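Local coordinates for protein NADP-dependent alcohol dehydrogenase 6 (Saccharomyces cerevisiae, PDB 1PIW) that reduces a broad range of aromatic and aliphatic aldehydes to alcohols with NADPH, as a zinc-dependent medium-chain alcohol dehydrogenase, at residues I40-V45 against R348-G353; W18-K23 against G332-F337; S155-P160 against D318-V323; V91-Q96 against V118-Q123. All coordinates share one frame; numbering follows the deposited sequence.

Contact 1 of 4, residues I40-V45 against R348-G353. With NAP (NADP nicotinamide-adenine-dinucleotide phosphate), chain E.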
loop_
_atom_site.group_PDB
_atom_site.type_symbol
_atom_site.label_atom_id
_atom_site.label_comp_id
_atom_site.label_asym_id
_atom_site.label_seq_id
_atom_site.Cartn_x
_atom_site.Cartn_y
_atom_site.Cartn_z
ATOM N N ILE A 40 -34.315 15.972 10.617
ATOM C CA ILE A 40 -33.818 15.855 9.261
ATOM C C ILE A 40 -34.629 16.616 8.230
ATOM O O ILE A 40 -35.810 16.869 8.406
ATOM C CB ILE A 40 -33.739 14.385 8.846
ATOM C CG1 ILE A 40 -33.098 13.564 9.967
ATOM C CG2 ILE A 40 -32.900 14.249 7.593
ATOM C CD1 ILE A 40 -33.069 12.066 9.709
ATOM N N GLU A 41 -33.967 16.982 7.145
ATOM C CA GLU A 41 -34.607 17.707 6.063
ATOM C C GLU A 41 -34.155 17.126 4.721
ATOM O O GLU A 41 -34.745 17.417 3.672
ATOM C CB GLU A 41 -34.253 19.192 6.149
ATOM C CG GLU A 41 -32.780 19.494 5.961
ATOM C CD GLU A 41 -32.466 20.974 6.067
ATOM O OE1 GLU A 41 -32.526 21.522 7.190
ATOM O OE2 GLU A 41 -32.166 21.589 5.024
ATOM N N ALA A 42 -33.101 16.310 4.766
ATOM C CA ALA A 42 -32.567 15.654 3.576
ATOM C C ALA A 42 -31.590 14.555 3.977
ATOM O O ALA A 42 -30.849 14.704 4.946
ATOM C CB ALA A 42 -31.869 16.662 2.685
ATOM N N CYS A 43 -31.604 13.445 3.244
ATOM C CA CYS A 43 -30.689 12.343 3.516
ATOM C C CYS A 43 -30.283 11.674 2.219
ATOM O O CYS A 43 -31.094 11.498 1.315
ATOM C CB CYS A 43 -31.320 11.303 4.433
ATOM S SG CYS A 43 -30.177 9.958 4.837
ATOM N N GLY A 44 -29.018 11.292 2.137
ATOM C CA GLY A 44 -28.530 10.656 0.934
ATOM C C GLY A 44 -28.604 9.144 0.953
ATOM O O GLY A 44 -28.274 8.489 1.954
ATOM N N VAL A 45 -29.056 8.591 -0.169
ATOM C CA VAL A 45 -29.151 7.149 -0.340
ATOM C C VAL A 45 -27.754 6.670 -0.751
ATOM O O VAL A 45 -27.278 6.958 -1.841
ATOM C CB VAL A 45 -30.174 6.777 -1.434
ATOM C CG1 VAL A 45 -30.290 5.267 -1.545
ATOM C CG2 VAL A 45 -31.524 7.377 -1.103
ATOM N N ARG A 348 -26.562 10.104 -7.626
ATOM C CA ARG A 348 -26.992 10.156 -6.232
ATOM C C ARG A 348 -28.439 10.478 -5.985
ATOM O O ARG A 348 -29.008 11.384 -6.591
ATOM C CB ARG A 348 -26.161 11.148 -5.419
ATOM C CG ARG A 348 -25.008 10.536 -4.664
ATOM C CD ARG A 348 -25.431 9.676 -3.490
ATOM N NE ARG A 348 -24.477 8.574 -3.343
ATOM C CZ ARG A 348 -24.102 8.026 -2.193
ATOM N NH1 ARG A 348 -24.592 8.468 -1.051
ATOM N NH2 ARG A 348 -23.226 7.034 -2.192
ATOM N N PHE A 349 -29.023 9.724 -5.065
ATOM C CA PHE A 349 -30.401 9.927 -4.656
ATOM C C PHE A 349 -30.342 10.674 -3.318
ATOM O O PHE A 349 -29.484 10.390 -2.482
ATOM C CB PHE A 349 -31.098 8.580 -4.421
ATOM C CG PHE A 349 -31.662 7.952 -5.651
ATOM C CD1 PHE A 349 -31.691 6.563 -5.779
ATOM C CD2 PHE A 349 -32.165 8.730 -6.688
ATOM C CE1 PHE A 349 -32.213 5.956 -6.937
ATOM C CE2 PHE A 349 -32.690 8.128 -7.847
ATOM C CZ PHE A 349 -32.710 6.741 -7.969
ATOM N N THR A 350 -31.224 11.646 -3.125
ATOM C CA THR A 350 -31.292 12.330 -1.848
ATOM C C THR A 350 -32.752 12.439 -1.475
ATOM O O THR A 350 -33.509 13.152 -2.119
ATOM C CB THR A 350 -30.702 13.738 -1.865
ATOM O OG1 THR A 350 -29.300 13.680 -2.160
ATOM C CG2 THR A 350 -30.890 14.371 -0.500
ATOM N N LEU A 351 -33.148 11.702 -0.446
ATOM C CA LEU A 351 -34.521 11.732 0.030
ATOM C C LEU A 351 -34.766 13.125 0.584
ATOM O O LEU A 351 -33.946 13.653 1.337
ATOM C CB LEU A 351 -34.720 10.678 1.120
ATOM C CG LEU A 351 -34.353 9.255 0.686
ATOM C CD1 LEU A 351 -34.421 8.298 1.853
ATOM C CD2 LEU A 351 -35.282 8.822 -0.423
ATOM N N VAL A 352 -35.886 13.721 0.195
ATOM C CA VAL A 352 -36.241 15.067 0.629
ATOM C C VAL A 352 -37.708 15.117 1.042
ATOM O O VAL A 352 -38.325 14.083 1.231
ATOM C CB VAL A 352 -35.988 16.086 -0.505
ATOM C CG1 VAL A 352 -34.513 16.249 -0.742
ATOM C CG2 VAL A 352 -36.633 15.608 -1.774
ATOM N N GLY A 353 -38.266 16.313 1.182
ATOM C CA GLY A 353 -39.658 16.420 1.572
ATOM C C GLY A 353 -39.935 15.646 2.844
ATOM O O GLY A 353 -40.882 14.865 2.918
HETATM P PA NAP E . -23.304 3.001 -6.132
HETATM O O1A NAP E . -23.744 1.861 -5.411
HETATM O O2A NAP E . -24.162 4.187 -6.579
HETATM O O5B NAP E . -22.542 2.486 -7.438
HETATM C C5B NAP E . -21.447 1.543 -7.283
HETATM C C4B NAP E . -20.758 1.668 -8.654
HETATM O O4B NAP E . -19.565 0.756 -8.664
HETATM C C3B NAP E . -21.573 1.184 -9.886
HETATM O O3B NAP E . -22.267 2.316 -10.432
HETATM C C2B NAP E . -20.509 0.594 -10.791
HETATM O O2B NAP E . -19.803 1.553 -11.570
HETATM C C1B NAP E . -19.542 -0.112 -9.800
HETATM N N9A NAP E . -19.967 -1.526 -9.596
HETATM C C8A NAP E . -21.135 -2.108 -9.132
HETATM N N7A NAP E . -21.118 -3.436 -9.112
HETATM C C5A NAP E . -19.855 -3.751 -9.595
HETATM C C6A NAP E . -19.250 -5.013 -9.807
HETATM N N6A NAP E . -19.792 -6.218 -9.578
HETATM N N1A NAP E . -17.944 -5.027 -10.311
HETATM C C2A NAP E . -17.272 -3.829 -10.590
HETATM N N3A NAP E . -17.838 -2.569 -10.395
HETATM C C4A NAP E . -19.137 -2.578 -9.892
HETATM O O3 NAP E . -22.105 3.694 -5.391
HETATM P PN NAP E . -21.695 3.847 -3.892
HETATM O O1N NAP E . -22.863 4.119 -3.049
HETATM O O2N NAP E . -20.630 4.859 -3.905
HETATM O O5D NAP E . -21.142 2.423 -3.552
HETATM C C5D NAP E . -21.060 2.071 -2.168
HETATM C C4D NAP E . -19.862 1.211 -1.980
HETATM O O4D NAP E . -18.907 1.983 -1.212
HETATM C C3D NAP E . -20.183 -0.049 -1.138
HETATM O O3D NAP E . -19.486 -1.216 -1.612
HETATM C C2D NAP E . -19.792 0.372 0.260
HETATM O O2D NAP E . -19.455 -0.713 1.086
HETATM C C1D NAP E . -18.635 1.279 0.045
HETATM P P2B NAP E . -19.355 1.308 -13.089
HETATM O O1X NAP E . -18.049 0.540 -13.012
HETATM O O2X NAP E . -20.484 0.501 -13.609
HETATM O O3X NAP E . -19.165 2.673 -13.670
#
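V45 turns its CG1 anti to the backbone N (chi1 -178°), which swings CG2 over to F349 and L351. L351 CG receives V45 CG2 at 3.8 Å. V45 also runs alongside F349, with CG2 3.6 Å from F349 CB, while the phenyl ring turns away to L326 and to R339 and M340 of helix 330-342.

The backbones beneath form an antiparallel strand pair. C43 and L351 make a hydrogen-bonded pair: C43 N to L351 O is 3.0 Å, and L351 N to C43 O is 2.7 Å. V45 N adds a bond of 3.0 Å to F349 O. On the other face G44 and T350 form a non-hydrogen-bonded pair. G44 has no side chain, and T350 CG2 packs against A42 CB.

The side chain of R348, bent at chi2 and chi3, brings one face of its guanidinium to V45 O, which lies toward the rim. NH1 makes a salt bridge to E69, and R348 NH2 comes within 3.1 Å of O1N, a phosphate oxygen of NADP. The strand pair thus delivers an NADP-binding arginine to the cofactor.

E41 and A42 both face V71 in a classic beta bulge. Strand 348-352 pairs in parallel with 323-327, and strand 35-45 runs antiparallel to 70-77. Helix 330-342 covers the face of V45, F349 and L351.

Contact 2 of 4, residues W18-K23 against G332-F337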
loop_
_atom_site.group_PDB
_atom_site.type_symbol
_atom_site.label_atom_id
_atom_site.label_comp_id
_atom_site.label_asym_id
_atom_site.label_seq_id
_atom_site.Cartn_x
_atom_site.Cartn_y
_atom_site.Cartn_z
ATOM N N TRP A 18 -36.657 -6.298 1.786
ATOM C CA TRP A 18 -35.850 -5.094 1.940
ATOM C C TRP A 18 -36.240 -3.940 1.048
ATOM O O TRP A 18 -36.014 -2.783 1.402
ATOM C CB TRP A 18 -34.359 -5.387 1.758
ATOM C CG TRP A 18 -33.916 -5.613 0.340
ATOM C CD1 TRP A 18 -33.919 -6.792 -0.338
ATOM C CD2 TRP A 18 -33.371 -4.635 -0.563
ATOM N NE1 TRP A 18 -33.410 -6.614 -1.605
ATOM C CE2 TRP A 18 -33.068 -5.300 -1.767
ATOM C CE3 TRP A 18 -33.112 -3.265 -0.471
ATOM C CZ2 TRP A 18 -32.521 -4.647 -2.865
ATOM C CZ3 TRP A 18 -32.564 -2.617 -1.567
ATOM C CH2 TRP A 18 -32.277 -3.309 -2.746
ATOM N N LYS A 19 -36.827 -4.238 -0.104
ATOM C CA LYS A 19 -37.233 -3.171 -1.013
ATOM C C LYS A 19 -38.546 -2.507 -0.636
ATOM O O LYS A 19 -39.019 -1.639 -1.364
ATOM C CB LYS A 19 -37.350 -3.679 -2.443
ATOM C CG LYS A 19 -36.050 -4.086 -3.084
ATOM C CD LYS A 19 -36.324 -4.490 -4.513
ATOM C CE LYS A 19 -35.122 -5.129 -5.152
ATOM N NZ LYS A 19 -35.462 -5.585 -6.520
ATOM N N ASN A 20 -39.142 -2.901 0.487
ATOM C CA ASN A 20 -40.399 -2.288 0.901
ATOM C C ASN A 20 -40.438 -1.876 2.358
ATOM O O ASN A 20 -41.254 -2.376 3.138
ATOM C CB ASN A 20 -41.583 -3.209 0.600
ATOM C CG ASN A 20 -41.858 -3.332 -0.877
ATOM O OD1 ASN A 20 -41.562 -4.353 -1.484
ATOM N ND2 ASN A 20 -42.412 -2.282 -1.469
ATOM N N PRO A 21 -39.551 -0.949 2.747
ATOM C CA PRO A 21 -39.481 -0.456 4.125
ATOM C C PRO A 21 -40.831 0.131 4.509
ATOM O O PRO A 21 -41.533 0.697 3.669
ATOM C CB PRO A 21 -38.392 0.605 4.052
ATOM C CG PRO A 21 -37.500 0.090 2.977
ATOM C CD PRO A 21 -38.479 -0.363 1.928
ATOM N N LYS A 22 -41.191 0.000 5.778
ATOM C CA LYS A 22 -42.471 0.510 6.245
ATOM C C LYS A 22 -42.321 1.594 7.287
ATOM O O LYS A 22 -41.435 1.525 8.139
ATOM C CB LYS A 22 -43.307 -0.632 6.820
ATOM C CG LYS A 22 -43.547 -1.775 5.839
ATOM C CD LYS A 22 -44.222 -1.262 4.584
ATOM C CE LYS A 22 -44.604 -2.380 3.654
ATOM N NZ LYS A 22 -45.434 -1.833 2.546
ATOM N N LYS A 23 -43.194 2.596 7.212
ATOM C CA LYS A 23 -43.165 3.686 8.169
ATOM C C LYS A 23 -43.316 3.086 9.574
ATOM O O LYS A 23 -44.199 2.260 9.833
ATOM C CB LYS A 23 -44.282 4.686 7.869
ATOM C CG LYS A 23 -44.348 5.812 8.878
ATOM C CD LYS A 23 -44.278 7.184 8.236
ATOM C CE LYS A 23 -45.635 7.664 7.758
ATOM N NZ LYS A 23 -45.561 9.091 7.317
ATOM N N GLY A 332 -41.103 6.409 -1.908
ATOM C CA GLY A 332 -39.840 6.977 -2.350
ATOM C C GLY A 332 -38.632 6.087 -2.095
ATOM O O GLY A 332 -37.790 5.875 -2.977
ATOM N N VAL A 333 -38.543 5.571 -0.876
ATOM C CA VAL A 333 -37.437 4.716 -0.504
ATOM C C VAL A 333 -37.510 3.441 -1.311
ATOM O O VAL A 333 -36.490 2.810 -1.561
ATOM C CB VAL A 333 -37.459 4.388 1.003
ATOM C CG1 VAL A 333 -36.289 3.494 1.357
ATOM C CG2 VAL A 333 -37.391 5.674 1.807
ATOM N N HIS A 334 -38.716 3.065 -1.728
ATOM C CA HIS A 334 -38.882 1.856 -2.534
ATOM C C HIS A 334 -38.201 2.070 -3.870
ATOM O O HIS A 334 -37.379 1.254 -4.303
ATOM C CB HIS A 334 -40.358 1.553 -2.794
ATOM C CG HIS A 334 -40.572 0.433 -3.768
ATOM N ND1 HIS A 334 -40.347 -0.888 -3.446
ATOM C CD2 HIS A 334 -40.910 0.445 -5.080
ATOM C CE1 HIS A 334 -40.532 -1.641 -4.517
ATOM N NE2 HIS A 334 -40.872 -0.855 -5.523
ATOM N N GLU A 335 -38.566 3.181 -4.513
ATOM C CA GLU A 335 -38.019 3.552 -5.809
ATOM C C GLU A 335 -36.522 3.761 -5.706
ATOM O O GLU A 335 -35.765 3.395 -6.605
ATOM C CB GLU A 335 -38.672 4.832 -6.328
ATOM C CG GLU A 335 -38.046 5.307 -7.638
ATOM C CD GLU A 335 -38.745 6.507 -8.253
ATOM O OE1 GLU A 335 -38.217 7.043 -9.252
ATOM O OE2 GLU A 335 -39.816 6.908 -7.747
ATOM N N ALA A 336 -36.101 4.366 -4.605
ATOM C CA ALA A 336 -34.693 4.602 -4.388
ATOM C C ALA A 336 -33.986 3.255 -4.334
ATOM O O ALA A 336 -33.039 3.028 -5.075
ATOM C CB ALA A 336 -34.493 5.359 -3.099
ATOM N N PHE A 337 -34.457 2.357 -3.474
ATOM C CA PHE A 337 -33.838 1.043 -3.345
ATOM C C PHE A 337 -33.901 0.256 -4.631
ATOM O O PHE A 337 -32.910 -0.361 -5.032
ATOM C CB PHE A 337 -34.511 0.225 -2.254
ATOM C CG PHE A 337 -34.129 0.627 -0.863
ATOM C CD1 PHE A 337 -34.669 -0.045 0.235
ATOM C CD2 PHE A 337 -33.249 1.680 -0.641
ATOM C CE1 PHE A 337 -34.340 0.325 1.531
ATOM C CE2 PHE A 337 -32.912 2.059 0.655
ATOM C CZ PHE A 337 -33.459 1.381 1.742
#
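W18 starts the packing of an N-terminal loop on helix 330-342, within the catalytic part of this medium-chain dehydrogenase fold. Its indole meets F337 obliquely. The centres of the six-membered ring of W18 and the F337 ring are 5.5 Å apart, and the planes are inclined by 34°. W18 CZ3 touches F337 CB at 3.5 Å, and W18 O lies at the edge of the phenyl ring. I50 of helix 47-53 touches both aromatic residues.

K19 lays its CG over the centre of the indole, on one face. Its extended chain carries NZ to salt bridges with E338 and E341 of the same helix. N20 runs beside H334, its amide nearly parallel to the imidazole, but the two are not hydrogen-bonded. P21 sets CG against F337 CE1 at 3.5 Å, with V333 CG1 next to it.

With CG anti to its backbone N (chi1 172°), H334 extends its ring to the loop, and ND1 donates to K19 O at 2.6 Å.

Contact 3 of 4, residues S155-P160 against D318-V323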
loop_
_atom_site.group_PDB
_atom_site.type_symbol
_atom_site.label_atom_id
_atom_site.label_comp_id
_atom_site.label_asym_id
_atom_site.label_seq_id
_atom_site.Cartn_x
_atom_site.Cartn_y
_atom_site.Cartn_z
ATOM N N SER A 155 -29.039 21.898 0.432
ATOM C CA SER A 155 -29.117 20.671 1.220
ATOM C C SER A 155 -29.060 19.369 0.422
ATOM O O SER A 155 -28.337 18.448 0.796
ATOM C CB SER A 155 -30.373 20.671 2.076
ATOM O OG SER A 155 -30.215 21.574 3.143
ATOM N N HIS A 156 -29.808 19.288 -0.672
ATOM C CA HIS A 156 -29.820 18.068 -1.470
ATOM C C HIS A 156 -28.486 17.789 -2.164
ATOM O O HIS A 156 -28.267 16.697 -2.700
ATOM C CB HIS A 156 -30.963 18.105 -2.494
ATOM C CG HIS A 156 -30.713 18.996 -3.672
ATOM N ND1 HIS A 156 -30.440 20.341 -3.550
ATOM C CD2 HIS A 156 -30.712 18.733 -5.001
ATOM C CE1 HIS A 156 -30.278 20.865 -4.752
ATOM N NE2 HIS A 156 -30.437 19.911 -5.650
ATOM N N LEU A 157 -27.595 18.774 -2.140
ATOM C CA LEU A 157 -26.267 18.636 -2.745
ATOM C C LEU A 157 -25.183 18.533 -1.674
ATOM O O LEU A 157 -24.033 18.204 -1.960
ATOM C CB LEU A 157 -25.970 19.831 -3.658
ATOM C CG LEU A 157 -26.312 19.691 -5.143
ATOM C CD1 LEU A 157 -27.622 18.977 -5.328
ATOM C CD2 LEU A 157 -26.369 21.061 -5.756
ATOM N N ALA A 158 -25.559 18.821 -0.436
ATOM C CA ALA A 158 -24.618 18.758 0.666
ATOM C C ALA A 158 -24.624 17.359 1.257
ATOM O O ALA A 158 -23.573 16.769 1.503
ATOM C CB ALA A 158 -25.003 19.769 1.731
ATOM N N ALA A 159 -25.829 16.833 1.457
ATOM C CA ALA A 159 -26.028 15.521 2.052
ATOM C C ALA A 159 -25.088 14.405 1.612
ATOM O O ALA A 159 -24.352 13.863 2.422
ATOM C CB ALA A 159 -27.466 15.100 1.858
ATOM N N PRO A 160 -25.087 14.050 0.326
ATOM C CA PRO A 160 -24.212 12.978 -0.153
ATOM C C PRO A 160 -22.754 13.100 0.248
ATOM O O PRO A 160 -22.076 12.101 0.461
ATOM C CB PRO A 160 -24.393 13.041 -1.658
ATOM C CG PRO A 160 -25.823 13.471 -1.787
ATOM C CD PRO A 160 -25.906 14.585 -0.774
ATOM N N ASP A 318 -17.263 25.938 -5.297
ATOM C CA ASP A 318 -18.653 25.691 -5.658
ATOM C C ASP A 318 -18.926 24.403 -6.435
ATOM O O ASP A 318 -19.234 24.445 -7.628
ATOM C CB ASP A 318 -19.176 26.880 -6.455
ATOM C CG ASP A 318 -20.681 26.915 -6.514
ATOM O OD1 ASP A 318 -21.313 27.073 -5.440
ATOM O OD2 ASP A 318 -21.226 26.779 -7.632
ATOM N N ILE A 319 -18.839 23.263 -5.754
ATOM C CA ILE A 319 -19.071 21.976 -6.400
ATOM C C ILE A 319 -20.549 21.613 -6.426
ATOM O O ILE A 319 -21.253 21.748 -5.432
ATOM C CB ILE A 319 -18.316 20.834 -5.685
ATOM C CG1 ILE A 319 -16.893 21.270 -5.336
ATOM C CG2 ILE A 319 -18.264 19.612 -6.590
ATOM C CD1 ILE A 319 -16.052 21.561 -6.535
ATOM N N LYS A 320 -21.005 21.146 -7.579
ATOM C CA LYS A 320 -22.392 20.742 -7.757
ATOM C C LYS A 320 -22.399 19.280 -8.223
ATOM O O LYS A 320 -22.142 18.989 -9.393
ATOM C CB LYS A 320 -23.064 21.678 -8.782
ATOM C CG LYS A 320 -24.443 21.249 -9.313
ATOM C CD LYS A 320 -24.322 20.359 -10.577
ATOM C CE LYS A 320 -25.683 19.990 -11.207
ATOM N NZ LYS A 320 -25.528 19.023 -12.345
ATOM N N ILE A 321 -22.670 18.360 -7.298
ATOM C CA ILE A 321 -22.686 16.941 -7.645
ATOM C C ILE A 321 -23.974 16.537 -8.321
ATOM O O ILE A 321 -24.952 17.280 -8.324
ATOM C CB ILE A 321 -22.505 16.037 -6.423
ATOM C CG1 ILE A 321 -23.602 16.323 -5.407
ATOM C CG2 ILE A 321 -21.136 16.250 -5.820
ATOM C CD1 ILE A 321 -23.616 15.361 -4.240
ATOM N N TRP A 322 -23.968 15.336 -8.883
ATOM C CA TRP A 322 -25.129 14.826 -9.585
ATOM C C TRP A 322 -26.084 14.063 -8.664
ATOM O O TRP A 322 -25.830 12.920 -8.280
ATOM C CB TRP A 322 -24.666 13.936 -10.736
ATOM C CG TRP A 322 -23.887 14.660 -11.801
ATOM C CD1 TRP A 322 -23.021 15.693 -11.618
ATOM C CD2 TRP A 322 -23.819 14.323 -13.192
ATOM N NE1 TRP A 322 -22.406 16.016 -12.805
ATOM C CE2 TRP A 322 -22.877 15.191 -13.788
ATOM C CE3 TRP A 322 -24.461 13.367 -13.993
ATOM C CZ2 TRP A 322 -22.554 15.134 -15.152
ATOM C CZ3 TRP A 322 -24.142 13.305 -15.354
ATOM C CH2 TRP A 322 -23.193 14.186 -15.918
ATOM N N VAL A 323 -27.194 14.716 -8.330
ATOM C CA VAL A 323 -28.219 14.158 -7.454
ATOM C C VAL A 323 -29.624 14.190 -8.064
ATOM O O VAL A 323 -29.975 15.086 -8.825
ATOM C CB VAL A 323 -28.271 14.939 -6.121
ATOM C CG1 VAL A 323 -29.436 14.482 -5.280
ATOM C CG2 VAL A 323 -26.992 14.741 -5.367
#
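L157 and I321 have the closest CA atoms, 6.3 Å apart, where the short helix 155-158 passes an irregular chain that becomes strand 323-327. No hydrogen bond joins the two backbones, and side chains carry the contact. I321 places CG1 between its backbone N and carbonyl carbon (chi1 58°). The chain then extends, and CD1 touches P160 CB at 3.6 Å and packs against L157 O.

L157 divides its methyls between two partners. CD1 approaches V323 CB at 4.2 Å, and CD2 meets K320 CG at 4.0 Å. Within its own segment, CD1 also lies over one face of the H156 ring, toward its rim.

In this two-domain fold both segments lie on connections between the catalytic and the Rossmann-type cofactor domain. Residues 155-160 lead into helix 161-174 and strand 182-186. Residues 318-323 return from helix 304-316 to the catalytic sheet. M194 of cofactor-domain helix 190-202 touches both P160 and I321.

V323 closes the other end. Its CG2 lies 4.0 Å from P160 CG. Both V323 methyls pack against H156 O, and that carbonyl accepts a hydrogen bond from T350 OG1 of strand 348-352.

Contact 4 of 4, residues V91-Q96 against V118-Q123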
loop_
_atom_site.group_PDB
_atom_site.type_symbol
_atom_site.label_atom_id
_atom_site.label_comp_id
_atom_site.label_asym_id
_atom_site.label_seq_id
_atom_site.Cartn_x
_atom_site.Cartn_y
_atom_site.Cartn_z
ATOM N N VAL A 91 -27.104 21.600 10.177
ATOM C CA VAL A 91 -25.943 20.744 10.315
ATOM C C VAL A 91 -26.034 19.475 9.468
ATOM O O VAL A 91 -27.013 19.251 8.745
ATOM C CB VAL A 91 -25.773 20.354 11.798
ATOM C CG1 VAL A 91 -25.671 21.618 12.658
ATOM C CG2 VAL A 91 -26.970 19.518 12.261
ATOM N N GLY A 92 -24.999 18.648 9.559
ATOM C CA GLY A 92 -24.983 17.403 8.821
ATOM C C GLY A 92 -24.337 16.292 9.633
ATOM O O GLY A 92 -23.466 16.552 10.469
ATOM N N VAL A 93 -24.785 15.058 9.401
ATOM C CA VAL A 93 -24.237 13.870 10.072
ATOM C C VAL A 93 -24.000 12.815 8.996
ATOM O O VAL A 93 -24.853 12.577 8.146
ATOM C CB VAL A 93 -25.205 13.295 11.147
ATOM C CG1 VAL A 93 -24.626 12.016 11.738
ATOM C CG2 VAL A 93 -25.431 14.321 12.246
ATOM N N GLY A 94 -22.830 12.195 9.030
ATOM C CA GLY A 94 -22.516 11.197 8.030
ATOM C C GLY A 94 -22.592 9.769 8.534
ATOM O O GLY A 94 -23.458 9.414 9.332
ATOM N N ALA A 95 -21.657 8.948 8.075
ATOM C CA ALA A 95 -21.640 7.547 8.453
ATOM C C ALA A 95 -21.203 7.256 9.866
ATOM O O ALA A 95 -21.806 6.417 10.500
ATOM C CB ALA A 95 -20.793 6.760 7.484
ATOM N N GLN A 96 -20.159 7.909 10.368
ATOM C CA GLN A 96 -19.752 7.632 11.750
ATOM C C GLN A 96 -20.645 8.433 12.698
ATOM O O GLN A 96 -21.140 9.501 12.340
ATOM C CB GLN A 96 -18.278 7.966 12.009
ATOM C CG GLN A 96 -17.754 7.257 13.248
ATOM C CD GLN A 96 -16.271 7.435 13.467
ATOM O OE1 GLN A 96 -15.498 7.523 12.521
ATOM N NE2 GLN A 96 -15.863 7.464 14.728
ATOM N N VAL A 118 -18.441 3.560 15.950
ATOM C CA VAL A 118 -19.864 3.235 15.838
ATOM C C VAL A 118 -20.531 3.861 14.613
ATOM O O VAL A 118 -20.545 5.078 14.445
ATOM C CB VAL A 118 -20.657 3.674 17.073
ATOM C CG1 VAL A 118 -22.061 3.134 16.987
ATOM C CG2 VAL A 118 -19.987 3.171 18.310
ATOM N N THR A 119 -21.112 3.020 13.772
ATOM C CA THR A 119 -21.736 3.524 12.580
ATOM C C THR A 119 -23.151 4.023 12.841
ATOM O O THR A 119 -23.844 3.530 13.722
ATOM C CB THR A 119 -21.715 2.454 11.488
ATOM O OG1 THR A 119 -22.449 2.911 10.342
ATOM C CG2 THR A 119 -22.309 1.162 12.020
ATOM N N THR A 120 -23.551 5.022 12.061
ATOM C CA THR A 120 -24.854 5.670 12.147
ATOM C C THR A 120 -26.056 4.775 12.356
ATOM O O THR A 120 -26.963 5.143 13.098
ATOM C CB THR A 120 -25.095 6.530 10.904
ATOM O OG1 THR A 120 -24.163 7.622 10.911
ATOM C CG2 THR A 120 -26.531 7.052 10.869
ATOM N N TYR A 121 -26.082 3.623 11.694
ATOM C CA TYR A 121 -27.188 2.677 11.850
ATOM C C TYR A 121 -26.700 1.237 11.837
ATOM O O TYR A 121 -25.618 0.941 11.337
ATOM C CB TYR A 121 -28.238 2.864 10.746
ATOM C CG TYR A 121 -27.711 2.759 9.324
ATOM C CD1 TYR A 121 -27.498 3.906 8.549
ATOM C CD2 TYR A 121 -27.420 1.523 8.753
ATOM C CE1 TYR A 121 -27.008 3.824 7.247
ATOM C CE2 TYR A 121 -26.930 1.430 7.452
ATOM C CZ TYR A 121 -26.723 2.584 6.706
ATOM O OH TYR A 121 -26.212 2.494 5.428
ATOM N N SER A 122 -27.494 0.347 12.415
ATOM C CA SER A 122 -27.174 -1.080 12.438
ATOM C C SER A 122 -26.046 -1.531 13.328
ATOM O O SER A 122 -25.453 -2.581 13.073
ATOM C CB SER A 122 -26.869 -1.576 11.030
ATOM O OG SER A 122 -28.045 -1.571 10.245
ATOM N N GLN A 123 -25.726 -0.745 14.349
ATOM C CA GLN A 123 -24.667 -1.116 15.280
ATOM C C GLN A 123 -25.144 -0.808 16.676
ATOM O O GLN A 123 -25.839 0.187 16.910
ATOM C CB GLN A 123 -23.360 -0.345 15.020
ATOM C CG GLN A 123 -22.146 -0.953 15.751
ATOM C CD GLN A 123 -20.808 -0.278 15.427
ATOM O OE1 GLN A 123 -20.581 0.178 14.311
ATOM N NE2 GLN A 123 -19.916 -0.239 16.404
#
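A95 O is gripped by T120, whose backbone N donates to it at 2.7 Å with an N-H...O angle of 160°. T120 OG1 lies 2.7 Å from A95 O and also close to G94 O. OG1 sits beside its own backbone N (chi1 -67°), which lets both polar groups of T120 face A95. T119 CA adds a weak C-H...O contact to A95 O.

Next along, Q96 and T119 form an antiparallel non-hydrogen-bonded pair, the start of the small sheet of 96-98 and 118-119. Their side chains diverge. Q96 CG rests on V118 O at 3.7 Å, and its NE2 bonds to F98 O and E111 O. The two segments close the lobe that holds the four cysteines of the second zinc. A95 also touches L301, an NADP-binding residue, and its side chain lies about 5 Å from the catalytic zinc.

The T120 hydroxyl has one proton and two carbonyls close by, so which of them receives it cannot be said. The backbone N-H of T120 gives A95 O a bond either way.

From the N terminus the chain lays down 18-23, then 40-45, the first halves of contacts 2 and 1. Contact 4 closes first, when 118-123 returns to 91-96 around the lobe of the second zinc. Residues 155-160 follow, and contact 3 closes at 318-323, after the whole cofactor domain. Contact 2 closes on helix 330-342, and contact 1 on strand 348-352. Contacts 3 and 4 are in series, and both nest inside contacts 1 and 2, which cross. Contacts 1 and 2 meet where V45 and L351 pack on A336 and V333. Contact 1 also reaches contact 3, with E41 bonded to S155. The N-terminal part, the catalytic sheet and the domain connections are thereby tied to the C-terminal segments.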